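Local atomic coordinates of demethyldecarbamoylnovobiocin O-methyltransferase (Streptomyces caeruleus, PDB entry 2WK1), a protein that transfers a methyl group from S-adenosyl-L-methionine to the 4-hydroxyl of the noviose sugar, the penultimate step of novobiocin biosynthesis. Residues A[120-125]-A[179-184]. Sequence-based numbering, arbitrary orientation.
Sequences ACILMR and RNFRNY
Ile-122 fits between the rings of Phe-181 and Tyr-184 and makes a CH-pi contact with each. Its CG1 stands over the middle of the Phe-181 ring, 3.5 Å from the centroid and only 2° off the normal. The CG2 branch, anti to the backbone N, lies over one face of Tyr-184, offset toward the rim at 3.9 Å from that centroid. With the chain extended at chi2 (166°), CD1 runs on to the backbone of Asn-180, 3.9 Å from its C atom, while touching the CE1 side of the Tyr-184 ring.

Apolar packing continues at the Phe-181 edge: Cys-121 CB meets CZ at 3.7 Å, and Arg-125 CB lies near CE2.

Polar ends are held outside the segments. Arg-125 turns its guanidinium away to a salt bridge with Asp-188, Tyr-184 OH hydrogen-bonds His-83 ND1, and Asn-180 ND2 bonds to Arg-117 O.

The short helical segments cross at -40° with axes 10.3 Å apart, packing helix 119-130, whose Ala-120 touches S-adenosylhomocysteine, against the C-terminal part of helix 174-183 and Tyr-184 on one side of the central sheet of this Rossmann-like class I methyltransferase fold. Leu-46 of helix 35-47 covers Ile-122 and Tyr-184; Val-140 of strand 138-142 packs against Cys-121 and Phe-181.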
loop_
_atom_site.group_PDB
_atom_site.type_symbol
_atom_site.label_atom_id
_atom_site.label_comp_id
_atom_site.label_asym_id
_atom_site.label_seq_id
_atom_site.Cartn_x
_atom_site.Cartn_y
_atom_site.Cartn_z
ATOM N N ALA A 120 0.608 11.353 -7.212
ATOM C CA ALA A 120 -0.484 12.323 -6.990
ATOM C C ALA A 120 -1.635 12.089 -7.970
ATOM O O ALA A 120 -2.815 12.167 -7.601
ATOM C CB ALA A 120 0.033 13.756 -7.102
ATOM N N CYS A 121 -1.295 11.764 -9.212
ATOM C CA CYS A 121 -2.288 11.453 -10.217
ATOM C C CYS A 121 -2.966 10.110 -9.975
ATOM O O CYS A 121 -4.166 9.974 -10.233
ATOM C CB CYS A 121 -1.713 11.481 -11.620
ATOM S SG CYS A 121 -1.152 13.057 -12.164
ATOM N N ILE A 122 -2.235 9.129 -9.447
ATOM C CA ILE A 122 -2.846 7.867 -9.046
ATOM C C ILE A 122 -3.863 8.131 -7.964
ATOM O O ILE A 122 -4.954 7.575 -8.010
ATOM C CB ILE A 122 -1.759 6.852 -8.616
ATOM C CG1 ILE A 122 -0.900 6.452 -9.817
ATOM C CG2 ILE A 122 -2.377 5.617 -7.950
ATOM C CD1 ILE A 122 0.398 5.732 -9.456
ATOM N N LEU A 123 -3.530 8.951 -6.969
ATOM C CA LEU A 123 -4.524 9.300 -5.971
ATOM C C LEU A 123 -5.772 9.928 -6.581
ATOM O O LEU A 123 -6.894 9.555 -6.224
ATOM C CB LEU A 123 -3.930 10.224 -4.888
ATOM C CG LEU A 123 -4.942 10.621 -3.779
ATOM C CD1 LEU A 123 -5.451 9.447 -2.999
ATOM C CD2 LEU A 123 -4.362 11.677 -2.833
ATOM N N MET A 124 -5.589 10.887 -7.478
ATOM C CA MET A 124 -6.750 11.509 -8.123
ATOM C C MET A 124 -7.641 10.458 -8.774
ATOM O O MET A 124 -8.861 10.492 -8.632
ATOM C CB MET A 124 -6.283 12.525 -9.148
ATOM C CG MET A 124 -5.608 13.730 -8.545
ATOM S SD MET A 124 -5.103 14.891 -9.896
ATOM C CE MET A 124 -4.389 16.224 -8.907
ATOM N N ARG A 125 -7.047 9.522 -9.517
ATOM C CA ARG A 125 -7.851 8.494 -10.143
ATOM C C ARG A 125 -8.512 7.588 -9.115
ATOM O O ARG A 125 -9.656 7.182 -9.290
ATOM C CB ARG A 125 -7.010 7.662 -11.119
ATOM C CG ARG A 125 -7.760 6.532 -11.808
ATOM C CD ARG A 125 -8.843 7.018 -12.720
ATOM N NE ARG A 125 -9.764 5.982 -13.210
ATOM C CZ ARG A 125 -10.934 5.692 -12.659
ATOM N NH1 ARG A 125 -11.316 6.281 -11.556
ATOM N NH2 ARG A 125 -11.758 4.846 -13.254
ATOM N N ARG A 179 3.034 1.849 -15.709
ATOM C CA ARG A 179 3.158 0.654 -14.910
ATOM C C ARG A 179 2.706 0.915 -13.470
ATOM O O ARG A 179 2.045 0.080 -12.862
ATOM C CB ARG A 179 4.598 0.120 -14.924
ATOM C CG ARG A 179 4.788 -1.177 -14.166
ATOM N N ASN A 180 3.075 2.063 -12.923
ATOM C CA ASN A 180 2.670 2.392 -11.557
ATOM C C ASN A 180 1.144 2.476 -11.444
ATOM O O ASN A 180 0.555 1.934 -10.498
ATOM C CB ASN A 180 3.349 3.673 -11.091
ATOM C CG ASN A 180 4.827 3.483 -10.859
ATOM O OD1 ASN A 180 5.303 2.341 -10.731
ATOM N ND2 ASN A 180 5.570 4.574 -10.807
ATOM N N PHE A 181 0.473 3.114 -12.409
ATOM C CA PHE A 181 -0.992 3.111 -12.409
ATOM C C PHE A 181 -1.535 1.671 -12.463
ATOM O O PHE A 181 -2.486 1.318 -11.755
ATOM C CB PHE A 181 -1.565 3.882 -13.605
ATOM C CG PHE A 181 -1.769 5.348 -13.372
ATOM C CD1 PHE A 181 -0.757 6.262 -13.589
ATOM C CD2 PHE A 181 -3.015 5.832 -12.979
ATOM C CE1 PHE A 181 -0.962 7.602 -13.391
ATOM C CE2 PHE A 181 -3.217 7.184 -12.774
ATOM C CZ PHE A 181 -2.219 8.067 -12.996
ATOM N N ARG A 182 -0.942 0.847 -13.330
ATOM C CA ARG A 182 -1.391 -0.532 -13.458
ATOM C C ARG A 182 -1.222 -1.320 -12.164
ATOM O O ARG A 182 -2.072 -2.160 -11.837
ATOM C CB ARG A 182 -0.657 -1.218 -14.595
ATOM C CG ARG A 182 -1.239 -2.588 -14.909
ATOM C CD ARG A 182 -1.031 -3.018 -16.321
ATOM N NE ARG A 182 0.364 -3.002 -16.708
ATOM C CZ ARG A 182 0.927 -3.930 -17.494
ATOM N NH1 ARG A 182 0.216 -4.965 -17.948
ATOM N NH2 ARG A 182 2.215 -3.839 -17.799
ATOM N N ASN A 183 -0.164 -1.013 -11.399
ATOM C CA ASN A 183 0.096 -1.691 -10.125
ATOM C C ASN A 183 -1.051 -1.502 -9.129
ATOM O O ASN A 183 -1.271 -2.334 -8.246
ATOM C CB ASN A 183 1.397 -1.199 -9.472
ATOM C CG ASN A 183 2.654 -1.680 -10.163
ATOM O OD1 ASN A 183 2.628 -2.516 -11.050
ATOM N ND2 ASN A 183 3.779 -1.107 -9.760
ATOM N N TYR A 184 -1.734 -0.362 -9.231
ATOM C CA TYR A 184 -2.907 -0.062 -8.377
ATOM C C TYR A 184 -4.217 -0.459 -9.046
ATOM O O TYR A 184 -5.285 -0.215 -8.496
ATOM C CB TYR A 184 -2.979 1.450 -8.059
ATOM C CG TYR A 184 -1.897 1.956 -7.127
ATOM C CD1 TYR A 184 -0.634 2.278 -7.601
ATOM C CD2 TYR A 184 -2.127 2.092 -5.768
ATOM C CE1 TYR A 184 0.346 2.731 -6.767
ATOM C CE2 TYR A 184 -1.154 2.561 -4.914
ATOM C CZ TYR A 184 0.092 2.866 -5.408
ATOM O OH TYR A 184 1.054 3.303 -4.517
#